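Local coordinates for protein peroxisomal acyl-coenzyme A oxidase 1 (Arabidopsis thaliana, PDB 1W07) that catalyses the FAD-dependent oxidation of long- and medium-chain acyl-CoAs to 2-trans-enoyl-CoAs in peroxisomal beta-oxidation, passing electrons to oxygen to form hydrogen peroxide, at residues 381-386 and 522-527; 341-346 and 529-534; 36-41 and 90-95; 71-76 and 97-102. The protein carries 1 engineered substitution. All blocks are in the same frame, centred on the assembly; numbering follows the deposited sequence.

Interaction 1: residues 381-386 and 522-527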
loop_
_atom_site.group_PDB
_atom_site.type_symbol
_atom_site.label_atom_id
_atom_site.label_comp_id
_atom_site.label_asym_id
_atom_site.label_seq_id
_atom_site.Cartn_x
_atom_site.Cartn_y
_atom_site.Cartn_z
ATOM N N LYS B 381 -0.602 18.771 4.533
ATOM C CA LYS B 381 -1.601 17.935 3.871
ATOM C C LYS B 381 -0.851 16.797 3.188
ATOM O O LYS B 381 -1.241 15.634 3.289
ATOM C CB LYS B 381 -2.407 18.757 2.846
ATOM C CG LYS B 381 -3.500 17.983 2.111
ATOM C CD LYS B 381 -2.932 17.187 0.950
ATOM C CE LYS B 381 -4.016 16.476 0.162
ATOM N NZ LYS B 381 -3.438 15.666 -0.944
ATOM N N SER B 382 0.244 17.133 2.512
ATOM C CA SER B 382 1.077 16.141 1.819
ATOM C C SER B 382 1.752 15.170 2.775
ATOM O O SER B 382 1.729 13.955 2.579
ATOM C CB SER B 382 2.173 16.844 1.009
ATOM O OG SER B 382 2.933 15.906 0.287
ATOM N N LEU B 383 2.379 15.724 3.804
ATOM C CA LEU B 383 3.087 14.905 4.767
ATOM C C LEU B 383 2.198 13.900 5.496
ATOM O O LEU B 383 2.474 12.709 5.493
ATOM C CB LEU B 383 3.802 15.795 5.790
ATOM C CG LEU B 383 4.839 15.076 6.666
ATOM C CD1 LEU B 383 6.151 14.986 5.901
ATOM C CD2 LEU B 383 5.053 15.832 7.969
ATOM N N THR B 384 1.122 14.383 6.107
ATOM C CA THR B 384 0.209 13.527 6.866
ATOM C C THR B 384 -0.529 12.482 6.040
ATOM O O THR B 384 -0.689 11.336 6.488
ATOM C CB THR B 384 -0.821 14.359 7.664
ATOM O OG1 THR B 384 -1.661 15.100 6.763
ATOM C CG2 THR B 384 -0.099 15.348 8.575
ATOM N N THR B 385 -0.987 12.854 4.840
ATOM C CA THR B 385 -1.714 11.896 4.010
ATOM C C THR B 385 -0.808 10.788 3.539
ATOM O O THR B 385 -1.200 9.627 3.527
ATOM C CB THR B 385 -2.374 12.557 2.783
ATOM O OG1 THR B 385 -1.392 13.267 2.024
ATOM C CG2 THR B 385 -3.456 13.508 3.222
ATOM N N THR B 386 0.405 11.145 3.131
ATOM C CA THR B 386 1.375 10.162 2.671
ATOM C C THR B 386 1.698 9.236 3.840
ATOM O O THR B 386 1.621 8.009 3.718
ATOM C CB THR B 386 2.662 10.878 2.169
ATOM O OG1 THR B 386 2.334 11.626 0.991
ATOM C CG2 THR B 386 3.784 9.870 1.866
ATOM N N ALA B 522 13.795 18.490 0.948
ATOM C CA ALA B 522 13.990 19.625 1.853
ATOM C C ALA B 522 12.648 20.133 2.381
ATOM O O ALA B 522 12.538 20.525 3.544
ATOM C CB ALA B 522 14.734 20.771 1.134
ATOM N N ALA B 523 11.640 20.140 1.514
ATOM C CA ALA B 523 10.309 20.594 1.893
ATOM C C ALA B 523 9.709 19.618 2.907
ATOM O O ALA B 523 9.033 20.024 3.853
ATOM C CB ALA B 523 9.420 20.708 0.651
ATOM N N ILE B 524 9.961 18.329 2.711
ATOM C CA ILE B 524 9.472 17.309 3.636
ATOM C C ILE B 524 10.121 17.491 4.997
ATOM O O ILE B 524 9.441 17.391 6.021
ATOM C CB ILE B 524 9.765 15.877 3.108
ATOM C CG1 ILE B 524 8.761 15.542 1.993
ATOM C CG2 ILE B 524 9.707 14.856 4.258
ATOM C CD1 ILE B 524 9.094 14.282 1.255
ATOM N N ALA B 525 11.429 17.758 5.017
ATOM C CA ALA B 525 12.146 17.966 6.288
ATOM C C ALA B 525 11.558 19.168 7.025
ATOM O O ALA B 525 11.424 19.148 8.242
ATOM C CB ALA B 525 13.664 18.178 6.041
ATOM N N HIS B 526 11.196 20.212 6.286
ATOM C CA HIS B 526 10.597 21.395 6.888
ATOM C C HIS B 526 9.256 21.037 7.529
ATOM O O HIS B 526 8.996 21.379 8.677
ATOM C CB HIS B 526 10.381 22.470 5.831
ATOM C CG HIS B 526 9.669 23.681 6.347
ATOM N ND1 HIS B 526 10.250 24.575 7.221
ATOM C CD2 HIS B 526 8.426 24.155 6.097
ATOM C CE1 HIS B 526 9.396 25.546 7.485
ATOM N NE2 HIS B 526 8.283 25.317 6.814
ATOM N N CYS B 527 8.403 20.336 6.790
ATOM C CA CYS B 527 7.098 19.919 7.312
ATOM C C CYS B 527 7.219 19.022 8.540
ATOM O O CYS B 527 6.387 19.112 9.451
ATOM C CB CYS B 527 6.303 19.180 6.244
ATOM S SG CYS B 527 5.907 20.219 4.851
#
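Leu383 carries this contact by putting its two methyls on two successive turns of the facing helix. CD1 meets the CG2 branch of Ile524 at 3.9 Å, where the two side chains pass at an oblique angle. CD2 rests against Cys527, 4.0 Å from its CB and 3.8 Å from its carbonyl O. With CG anti to the backbone N (chi1 -167°), the leucine fork spreads out over the partner helix. An alanine here would probably leave Ile524 CG2 and Cys527 CB without their partner and open a gap between the helices. No hydrogen bond crosses the contact.

Within the helix of Leu383, two threonine hydroxyls bond back to the turn before. Thr385 OG1 donates to Lys381 O at 2.7 Å, and Thr386 OG1 to Ser382 O at 2.9 Å. Each of these carbonyls also accepts the usual helical N-H. Further out, Asn427 bonds to Lys381, Ser382 and Thr385, and Gln431 of helix 427-443 packs on both Ser382 and Cys527.

This is helix-to-helix packing in an all-alpha region. It joins helix 370-398 of the acyl-CoA dehydrogenase-like C-alpha1 region to helix 516-538 of the C-terminal helical part that acyl-CoA oxidases carry.

Interaction 2: residues 341-346 and 529-534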
loop_
_atom_site.group_PDB
_atom_site.type_symbol
_atom_site.label_atom_id
_atom_site.label_comp_id
_atom_site.label_asym_id
_atom_site.label_seq_id
_atom_site.Cartn_x
_atom_site.Cartn_y
_atom_site.Cartn_z
ATOM N N ALA B 341 -0.107 9.120 14.961
ATOM C CA ALA B 341 -1.537 9.397 15.061
ATOM C C ALA B 341 -1.731 10.582 16.007
ATOM O O ALA B 341 -2.418 11.539 15.668
ATOM C CB ALA B 341 -2.289 8.163 15.578
ATOM N N TYR B 342 -1.122 10.534 17.191
ATOM C CA TYR B 342 -1.261 11.655 18.122
ATOM C C TYR B 342 -0.571 12.909 17.567
ATOM O O TYR B 342 -1.083 14.022 17.678
ATOM C CB TYR B 342 -0.675 11.294 19.484
ATOM C CG TYR B 342 -1.584 10.421 20.336
ATOM C CD1 TYR B 342 -1.764 9.069 20.046
ATOM C CD2 TYR B 342 -2.261 10.950 21.432
ATOM C CE1 TYR B 342 -2.593 8.258 20.834
ATOM C CE2 TYR B 342 -3.098 10.163 22.224
ATOM C CZ TYR B 342 -3.259 8.815 21.922
ATOM O OH TYR B 342 -4.072 8.026 22.702
ATOM N N ALA B 343 0.595 12.724 16.963
ATOM C CA ALA B 343 1.309 13.846 16.389
ATOM C C ALA B 343 0.444 14.579 15.350
ATOM O O ALA B 343 0.382 15.814 15.348
ATOM C CB ALA B 343 2.606 13.368 15.765
ATOM N N PHE B 344 -0.229 13.828 14.478
ATOM C CA PHE B 344 -1.077 14.420 13.438
ATOM C C PHE B 344 -2.341 15.018 14.028
ATOM O O PHE B 344 -2.886 15.989 13.507
ATOM C CB PHE B 344 -1.440 13.390 12.365
ATOM C CG PHE B 344 -0.255 12.843 11.611
ATOM C CD1 PHE B 344 1.002 13.448 11.696
ATOM C CD2 PHE B 344 -0.412 11.734 10.787
ATOM C CE1 PHE B 344 2.082 12.948 10.965
ATOM C CE2 PHE B 344 0.646 11.232 10.057
ATOM C CZ PHE B 344 1.904 11.839 10.143
ATOM N N ARG B 345 -2.820 14.440 15.121
ATOM C CA ARG B 345 -3.999 14.974 15.809
ATOM C C ARG B 345 -3.659 16.393 16.356
ATOM O O ARG B 345 -4.399 17.360 16.142
ATOM C CB ARG B 345 -4.345 14.033 16.970
ATOM C CG ARG B 345 -5.679 14.280 17.633
ATOM C CD ARG B 345 -6.785 13.961 16.661
ATOM N NE ARG B 345 -8.068 13.843 17.329
ATOM C CZ ARG B 345 -9.152 13.340 16.750
ATOM N NH1 ARG B 345 -9.098 12.905 15.492
ATOM N NH2 ARG B 345 -10.290 13.276 17.423
ATOM N N PHE B 346 -2.526 16.510 17.050
ATOM C CA PHE B 346 -2.106 17.790 17.625
ATOM C C PHE B 346 -1.761 18.828 16.543
ATOM O O PHE B 346 -2.103 20.013 16.672
ATOM C CB PHE B 346 -0.915 17.561 18.569
ATOM C CG PHE B 346 -1.246 16.677 19.763
ATOM C CD1 PHE B 346 -0.292 15.815 20.302
ATOM C CD2 PHE B 346 -2.522 16.689 20.328
ATOM C CE1 PHE B 346 -0.606 14.973 21.380
ATOM C CE2 PHE B 346 -2.853 15.857 21.404
ATOM C CZ PHE B 346 -1.888 14.992 21.931
ATOM N N LEU B 529 9.650 19.076 10.743
ATOM C CA LEU B 529 10.064 19.951 11.841
ATOM C C LEU B 529 8.807 20.578 12.446
ATOM O O LEU B 529 8.659 20.630 13.660
ATOM C CB LEU B 529 10.983 21.053 11.320
ATOM C CG LEU B 529 11.201 22.265 12.234
ATOM C CD1 LEU B 529 11.883 21.860 13.544
ATOM C CD2 LEU B 529 12.037 23.285 11.480
ATOM N N ILE B 530 7.901 21.053 11.588
ATOM C CA ILE B 530 6.663 21.663 12.063
ATOM C C ILE B 530 5.859 20.682 12.944
ATOM O O ILE B 530 5.375 21.048 14.023
ATOM C CB ILE B 530 5.801 22.125 10.865
ATOM C CG1 ILE B 530 6.511 23.268 10.120
ATOM C CG2 ILE B 530 4.425 22.550 11.337
ATOM C CD1 ILE B 530 5.784 23.766 8.861
ATOM N N VAL B 531 5.706 19.438 12.492
ATOM C CA VAL B 531 4.953 18.452 13.253
ATOM C C VAL B 531 5.644 18.208 14.597
ATOM O O VAL B 531 5.005 18.178 15.649
ATOM C CB VAL B 531 4.833 17.116 12.461
ATOM C CG1 VAL B 531 4.017 16.110 13.260
ATOM C CG2 VAL B 531 4.170 17.360 11.104
ATOM N N VAL B 532 6.957 18.045 14.570
ATOM C CA VAL B 532 7.696 17.802 15.802
ATOM C C VAL B 532 7.571 18.967 16.779
ATOM O O VAL B 532 7.369 18.757 17.979
ATOM C CB VAL B 532 9.196 17.557 15.532
ATOM C CG1 VAL B 532 9.930 17.412 16.857
ATOM C CG2 VAL B 532 9.394 16.311 14.687
ATOM N N SER B 533 7.688 20.192 16.267
ATOM C CA SER B 533 7.609 21.388 17.102
ATOM C C SER B 533 6.232 21.583 17.716
ATOM O O SER B 533 6.122 22.065 18.837
ATOM C CB SER B 533 8.014 22.643 16.305
ATOM O OG SER B 533 6.987 23.029 15.409
ATOM N N LYS B 534 5.181 21.216 16.988
ATOM C CA LYS B 534 3.824 21.359 17.512
ATOM C C LYS B 534 3.500 20.310 18.575
ATOM O O LYS B 534 2.695 20.561 19.475
ATOM C CB LYS B 534 2.797 21.292 16.386
ATOM C CG LYS B 534 3.009 22.365 15.346
ATOM C CD LYS B 534 2.976 23.735 15.988
ATOM C CE LYS B 534 3.446 24.805 15.030
ATOM N NZ LYS B 534 3.376 26.138 15.681
HETATM O O HOH W 1 2.021 17.704 16.355
#
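Val531 meets Ala343 and Phe344 in a buried helix-helix contact. It joins helix 328-363 of the C-alpha1 region to helix 516-538 of the C-terminal helical region, within the two-part alpha-helical C-terminal half of acyl-CoA oxidases.

The apolar part is small and centres on one methyl. Val531 CG1 touches Ala343 CB at 4.0 Å. It also lies 4.3 Å from Phe344 CD1, at the edge of that ring and near its plane. CG1 lies anti to the backbone N of Val531 (chi1 -179°), and this turns it to the other helix. Phe344 leaves its backbone pointing away from that helix, but its ring comes back towards it. Around this core, Tyr559 of helix 548-566 packs on both Val531 and Phe344.

Two aromatic interactions flank the contact. Phe346 meets Phe535 edge to face, and Lys534 makes a cation-pi contact with Trp350.

The polar part includes bonds within the helix. Ser533 OG donates to Ile530 O at 2.9 Å, and Lys534 N reaches the same oxygen from the same face of the carbonyl plane.

No direct hydrogen bond crosses the contact, but a water bridges it. It donates to Ala343 O at 2.7 Å and to Val531 O at 3.1 Å, tying one backbone carbonyl of each helix to the other.

Interaction 3: residues 36-41 and 90-95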
loop_
_atom_site.group_PDB
_atom_site.type_symbol
_atom_site.label_atom_id
_atom_site.label_comp_id
_atom_site.label_asym_id
_atom_site.label_seq_id
_atom_site.Cartn_x
_atom_site.Cartn_y
_atom_site.Cartn_z
ATOM N N ASP B 36 -19.258 10.710 21.413
ATOM C CA ASP B 36 -19.562 9.441 22.046
ATOM C C ASP B 36 -21.044 9.115 21.896
ATOM O O ASP B 36 -21.407 7.980 21.598
ATOM C CB ASP B 36 -19.152 9.492 23.523
ATOM C CG ASP B 36 -19.465 8.212 24.260
ATOM O OD1 ASP B 36 -20.384 8.229 25.107
ATOM O OD2 ASP B 36 -18.799 7.179 24.008
ATOM N N ARG B 37 -21.890 10.123 22.078
ATOM C CA ARG B 37 -23.336 9.956 21.975
ATOM C C ARG B 37 -23.772 9.590 20.557
ATOM O O ARG B 37 -24.491 8.618 20.350
ATOM C CB ARG B 37 -24.034 11.250 22.391
ATOM C CG ARG B 37 -25.542 11.135 22.532
ATOM C CD ARG B 37 -26.186 12.500 22.358
ATOM N NE ARG B 37 -25.484 13.532 23.119
ATOM C CZ ARG B 37 -25.180 14.732 22.633
ATOM N NH1 ARG B 37 -25.516 15.049 21.387
ATOM N NH2 ARG B 37 -24.543 15.616 23.387
ATOM N N ILE B 38 -23.340 10.382 19.584
ATOM C CA ILE B 38 -23.706 10.134 18.198
ATOM C C ILE B 38 -23.137 8.804 17.711
ATOM O O ILE B 38 -23.784 8.091 16.941
ATOM C CB ILE B 38 -23.213 11.267 17.282
ATOM C CG1 ILE B 38 -23.790 12.602 17.757
ATOM C CG2 ILE B 38 -23.645 11.001 15.849
ATOM C CD1 ILE B 38 -25.314 12.666 17.736
ATOM N N ALA B 39 -21.933 8.471 18.167
ATOM C CA ALA B 39 -21.294 7.222 17.771
ATOM C C ALA B 39 -22.174 6.042 18.161
ATOM O O ALA B 39 -22.408 5.142 17.348
ATOM C CB ALA B 39 -19.913 7.097 18.430
ATOM N N ARG B 40 -22.671 6.049 19.397
ATOM C CA ARG B 40 -23.525 4.962 19.873
ATOM C C ARG B 40 -24.854 4.952 19.128
ATOM O O ARG B 40 -25.407 3.890 18.847
ATOM C CB ARG B 40 -23.755 5.096 21.385
ATOM C CG ARG B 40 -22.526 4.749 22.214
ATOM C CD ARG B 40 -22.378 5.662 23.418
ATOM N NE ARG B 40 -23.467 5.521 24.382
ATOM C CZ ARG B 40 -23.550 4.530 25.265
ATOM N NH1 ARG B 40 -22.602 3.599 25.309
ATOM N NH2 ARG B 40 -24.572 4.473 26.108
ATOM N N LEU B 41 -25.347 6.138 18.795
ATOM C CA LEU B 41 -26.606 6.272 18.070
ATOM C C LEU B 41 -26.521 5.608 16.691
ATOM O O LEU B 41 -27.473 4.970 16.236
ATOM C CB LEU B 41 -26.945 7.748 17.900
ATOM C CG LEU B 41 -28.253 8.043 17.178
ATOM C CD1 LEU B 41 -29.421 7.580 18.039
ATOM C CD2 LEU B 41 -28.354 9.529 16.888
ATOM N N ARG B 90 -22.836 11.764 10.161
ATOM C CA ARG B 90 -22.312 11.342 8.869
ATOM C C ARG B 90 -20.933 10.713 9.045
ATOM O O ARG B 90 -20.588 9.748 8.358
ATOM C CB ARG B 90 -22.216 12.529 7.910
ATOM C CG ARG B 90 -23.559 13.082 7.442
ATOM C CD ARG B 90 -23.359 14.053 6.290
ATOM N NE ARG B 90 -22.691 15.279 6.716
ATOM C CZ ARG B 90 -23.313 16.305 7.290
ATOM N NH1 ARG B 90 -24.623 16.259 7.501
ATOM N NH2 ARG B 90 -22.621 17.371 7.663
ATOM N N HIS B 91 -20.148 11.264 9.965
ATOM C CA HIS B 91 -18.813 10.760 10.243
ATOM C C HIS B 91 -18.858 9.296 10.665
ATOM O O HIS B 91 -18.102 8.467 10.139
ATOM C CB HIS B 91 -18.161 11.601 11.340
ATOM C CG HIS B 91 -16.878 11.036 11.862
ATOM N ND1 HIS B 91 -15.712 11.026 11.128
ATOM C CD2 HIS B 91 -16.583 10.444 13.045
ATOM C CE1 HIS B 91 -14.751 10.458 11.836
ATOM N NE2 HIS B 91 -15.254 10.091 13.003
ATOM N N PHE B 92 -19.732 8.960 11.612
ATOM C CA PHE B 92 -19.795 7.573 12.048
ATOM C C PHE B 92 -20.525 6.616 11.099
ATOM O O PHE B 92 -20.275 5.417 11.128
ATOM C CB PHE B 92 -20.343 7.501 13.474
ATOM C CG PHE B 92 -19.403 8.080 14.499
ATOM C CD1 PHE B 92 -19.680 9.298 15.113
ATOM C CD2 PHE B 92 -18.222 7.419 14.825
ATOM C CE1 PHE B 92 -18.796 9.853 16.036
ATOM C CE2 PHE B 92 -17.329 7.965 15.748
ATOM C CZ PHE B 92 -17.615 9.181 16.352
ATOM N N ILE B 93 -21.399 7.138 10.246
ATOM C CA ILE B 93 -22.083 6.295 9.260
ATOM C C ILE B 93 -20.953 5.693 8.397
ATOM O O ILE B 93 -21.080 4.590 7.851
ATOM C CB ILE B 93 -23.067 7.134 8.400
ATOM C CG1 ILE B 93 -24.281 7.521 9.253
ATOM C CG2 ILE B 93 -23.495 6.358 7.158
ATOM C CD1 ILE B 93 -25.284 8.425 8.530
ATOM N N ASP B 94 -19.859 6.449 8.283
ATOM C CA ASP B 94 -18.652 6.008 7.598
ATOM C C ASP B 94 -18.845 5.448 6.190
ATOM O O ASP B 94 -18.361 4.362 5.868
ATOM C CB ASP B 94 -17.986 4.967 8.496
ATOM C CG ASP B 94 -16.571 4.647 8.077
ATOM O OD1 ASP B 94 -16.171 3.476 8.222
ATOM O OD2 ASP B 94 -15.855 5.564 7.630
ATOM N N GLN B 95 -19.560 6.177 5.340
ATOM C CA GLN B 95 -19.779 5.680 3.994
ATOM C C GLN B 95 -19.743 6.787 2.957
ATOM O O GLN B 95 -20.649 7.607 2.873
ATOM C CB GLN B 95 -21.108 4.917 3.932
ATOM C CG GLN B 95 -21.339 4.186 2.604
ATOM C CD GLN B 95 -22.138 2.905 2.770
ATOM O OE1 GLN B 95 -21.880 2.114 3.681
ATOM N NE2 GLN B 95 -23.093 2.678 1.877
#
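Phe92 lays its ring flat on Ala39 of the facing helix. Its CB points toward that helix, and CG stands anti to the carbonyl carbon (chi1 -68°). CG lies 3.9 Å from Ala39 CA. CD1 comes closer to the same CA, at 3.7 Å, and also meets Ile38 CG2 at 4.4 Å. CE1 and CE2 on the two sides of the ring each lie 3.8 Å from Ala39 CB. At the tip, CZ is 3.7 Å from that methyl. Ala39 CB therefore sits over the ring centre in a CH-pi contact, 3.6 Å from the centroid and only 8° off the ring normal. The opposite face is taken by His91 CD2, also over the centre, and the phenyl ring is thus sandwiched. A serine in place of Phe92 would probably leave the Ala39 methyl and His91 CD2 without the ring that parts them.

Other groups close in around the ring. Tyr613 meets it edge to face, and Ser35 and Val42 of helix 29-43 also pack on it. The contact thus sets the C-terminal end of helix 83-93 against helix 29-43 in the N-terminal helical region, while Arg90, two residues earlier, packs on helix 98-113.

Interaction 4: residues 71-76 and 97-102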
loop_
_atom_site.group_PDB
_atom_site.type_symbol
_atom_site.label_atom_id
_atom_site.label_comp_id
_atom_site.label_asym_id
_atom_site.label_seq_id
_atom_site.Cartn_x
_atom_site.Cartn_y
_atom_site.Cartn_z
ATOM N N HIS B 71 -32.041 8.100 5.378
ATOM C CA HIS B 71 -32.339 7.782 6.757
ATOM C C HIS B 71 -31.661 8.807 7.661
ATOM O O HIS B 71 -32.207 9.196 8.691
ATOM C CB HIS B 71 -31.856 6.365 7.077
ATOM C CG HIS B 71 -32.233 5.895 8.445
ATOM N ND1 HIS B 71 -33.536 5.630 8.813
ATOM C CD2 HIS B 71 -31.479 5.664 9.544
ATOM C CE1 HIS B 71 -33.565 5.252 10.079
ATOM N NE2 HIS B 71 -32.329 5.266 10.548
ATOM N N ALA B 72 -30.473 9.250 7.255
ATOM C CA ALA B 72 -29.707 10.248 8.009
ATOM C C ALA B 72 -30.489 11.550 8.078
ATOM O O ALA B 72 -30.605 12.151 9.144
ATOM C CB ALA B 72 -28.365 10.501 7.336
ATOM N N PHE B 73 -31.009 11.988 6.935
ATOM C CA PHE B 73 -31.799 13.214 6.875
ATOM C C PHE B 73 -32.963 13.089 7.852
ATOM O O PHE B 73 -33.235 14.009 8.619
ATOM C CB PHE B 73 -32.349 13.430 5.460
ATOM C CG PHE B 73 -31.289 13.578 4.405
ATOM C CD1 PHE B 73 -31.534 13.168 3.095
ATOM C CD2 PHE B 73 -30.050 14.130 4.712
ATOM C CE1 PHE B 73 -30.557 13.302 2.107
ATOM C CE2 PHE B 73 -29.066 14.269 3.727
ATOM C CZ PHE B 73 -29.320 13.856 2.429
ATOM N N LYS B 74 -33.643 11.944 7.813
ATOM C CA LYS B 74 -34.774 11.678 8.693
ATOM C C LYS B 74 -34.394 11.757 10.163
ATOM O O LYS B 74 -35.078 12.409 10.956
ATOM C CB LYS B 74 -35.354 10.293 8.403
ATOM C CG LYS B 74 -36.128 10.210 7.103
ATOM C CD LYS B 74 -37.583 10.616 7.292
ATOM C CE LYS B 74 -38.344 9.576 8.114
ATOM N NZ LYS B 74 -39.797 9.889 8.254
ATOM N N ARG B 75 -33.300 11.093 10.526
ATOM C CA ARG B 75 -32.848 11.085 11.913
ATOM C C ARG B 75 -32.475 12.468 12.411
ATOM O O ARG B 75 -32.762 12.813 13.553
ATOM C CB ARG B 75 -31.658 10.131 12.084
ATOM C CG ARG B 75 -31.962 8.697 11.682
ATOM C CD ARG B 75 -33.159 8.150 12.445
ATOM N NE ARG B 75 -32.844 7.949 13.855
ATOM C CZ ARG B 75 -33.734 8.044 14.838
ATOM N NH1 ARG B 75 -35.002 8.337 14.571
ATOM N NH2 ARG B 75 -33.351 7.857 16.094
ATOM N N ILE B 76 -31.833 13.260 11.562
ATOM C CA ILE B 76 -31.441 14.605 11.965
ATOM C C ILE B 76 -32.669 15.453 12.297
ATOM O O ILE B 76 -32.643 16.274 13.220
ATOM C CB ILE B 76 -30.630 15.306 10.864
ATOM C CG1 ILE B 76 -29.309 14.555 10.633
ATOM C CG2 ILE B 76 -30.360 16.747 11.258
ATOM C CD1 ILE B 76 -28.506 15.075 9.452
ATOM N N ALA B 97 -20.305 9.204 0.190
ATOM C CA ALA B 97 -21.562 9.437 -0.510
ATOM C C ALA B 97 -21.646 10.875 -1.000
ATOM O O ALA B 97 -20.926 11.753 -0.525
ATOM C CB ALA B 97 -22.736 9.133 0.428
ATOM N N TYR B 98 -22.546 11.111 -1.946
ATOM C CA TYR B 98 -22.732 12.423 -2.543
ATOM C C TYR B 98 -22.890 13.520 -1.509
ATOM O O TYR B 98 -22.481 14.660 -1.733
ATOM C CB TYR B 98 -23.952 12.406 -3.463
ATOM C CG TYR B 98 -25.260 12.284 -2.726
ATOM C CD1 TYR B 98 -25.960 13.421 -2.321
ATOM C CD2 TYR B 98 -25.807 11.040 -2.441
ATOM C CE1 TYR B 98 -27.177 13.320 -1.661
ATOM C CE2 TYR B 98 -27.021 10.922 -1.776
ATOM C CZ TYR B 98 -27.703 12.056 -1.394
ATOM O OH TYR B 98 -28.916 11.933 -0.757
ATOM N N VAL B 99 -23.492 13.168 -0.382
ATOM C CA VAL B 99 -23.718 14.117 0.693
ATOM C C VAL B 99 -22.415 14.787 1.141
ATOM O O VAL B 99 -22.416 15.959 1.524
ATOM C CB VAL B 99 -24.371 13.423 1.918
ATOM C CG1 VAL B 99 -24.427 14.372 3.094
ATOM C CG2 VAL B 99 -25.782 12.968 1.566
ATOM N N ASP B 100 -21.305 14.058 1.088
ATOM C CA ASP B 100 -20.038 14.623 1.521
ATOM C C ASP B 100 -19.616 15.800 0.650
ATOM O O ASP B 100 -19.075 16.792 1.151
ATOM C CB ASP B 100 -18.928 13.561 1.514
ATOM C CG ASP B 100 -19.303 12.303 2.285
ATOM O OD1 ASP B 100 -20.026 12.404 3.301
ATOM O OD2 ASP B 100 -18.858 11.205 1.878
ATOM N N LEU B 101 -19.857 15.692 -0.654
ATOM C CA LEU B 101 -19.472 16.757 -1.573
ATOM C C LEU B 101 -20.453 17.917 -1.543
ATOM O O LEU B 101 -20.062 19.070 -1.711
ATOM C CB LEU B 101 -19.336 16.218 -3.000
ATOM C CG LEU B 101 -18.055 15.450 -3.343
ATOM C CD1 LEU B 101 -16.849 16.323 -3.039
ATOM C CD2 LEU B 101 -17.969 14.153 -2.552
ATOM N N HIS B 102 -21.726 17.609 -1.332
ATOM C CA HIS B 102 -22.755 18.629 -1.250
ATOM C C HIS B 102 -22.418 19.610 -0.120
ATOM O O HIS B 102 -22.353 20.818 -0.335
ATOM C CB HIS B 102 -24.101 17.980 -0.961
ATOM C CG HIS B 102 -25.220 18.957 -0.822
ATOM N ND1 HIS B 102 -25.790 19.593 -1.905
ATOM C CD2 HIS B 102 -25.866 19.425 0.273
ATOM C CE1 HIS B 102 -26.744 20.404 -1.483
ATOM N NE2 HIS B 102 -26.810 20.323 -0.164
#
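The Phe73 ring meets the tip of Tyr98 at its edge. Tyr98 OH lies near the plane of the phenyl ring, 3.6 Å from CE1 and 3.7 Å from CZ. Val99 CG2 approaches the same end of Phe73 at a slant, 3.7 Å from CZ. That methyl has a second role: it sits 3.5 Å above one face of the Tyr98 ring, toward its rim. CG2 of Val99 thus sits in the corner where the two aromatic side chains meet. The Tyr98 ring reaches this spot because CG stands between the backbone N and the carbonyl carbon (chi1 70°).

Residues 97-100 are tied together just beside the contact. Ala97 N donates to Asp100 OD2 at 3.0 Å, from above the carboxylate plane, and Asp100 N returns a bond to Ala97 O at 2.8 Å.

The contact also lies at the dimer interface. Val654 of the second subunit packs on Phe73, and Leu651 of that subunit on Tyr98. Helices 58-78 and 98-113 belong to the N-terminal helical domain of the acyl-CoA oxidase family, and Leu101, on the latter helix, lines the FAD pocket.

From the N terminus, interaction 3 opens first, at helix 29-43, and closes on 90-95 at the end of helix 83-93. Interaction 4 opens inside that loop, on helix 58-78, and closes just beyond it on helix 98-113. The two therefore cross, and they touch where Arg90 CD packs 3.4 Å from Val99 CG1. Together they knit the N-terminal helices. Interactions 1 and 2 open only after both of these have closed. Interaction 2 runs from helix 328-363 to helix 516-538, and interaction 1, starting on helix 370-398, is nested within it. Both end on helix 516-538, so this one helix ties two consecutive C-alpha1 helices to the C-terminal helical region.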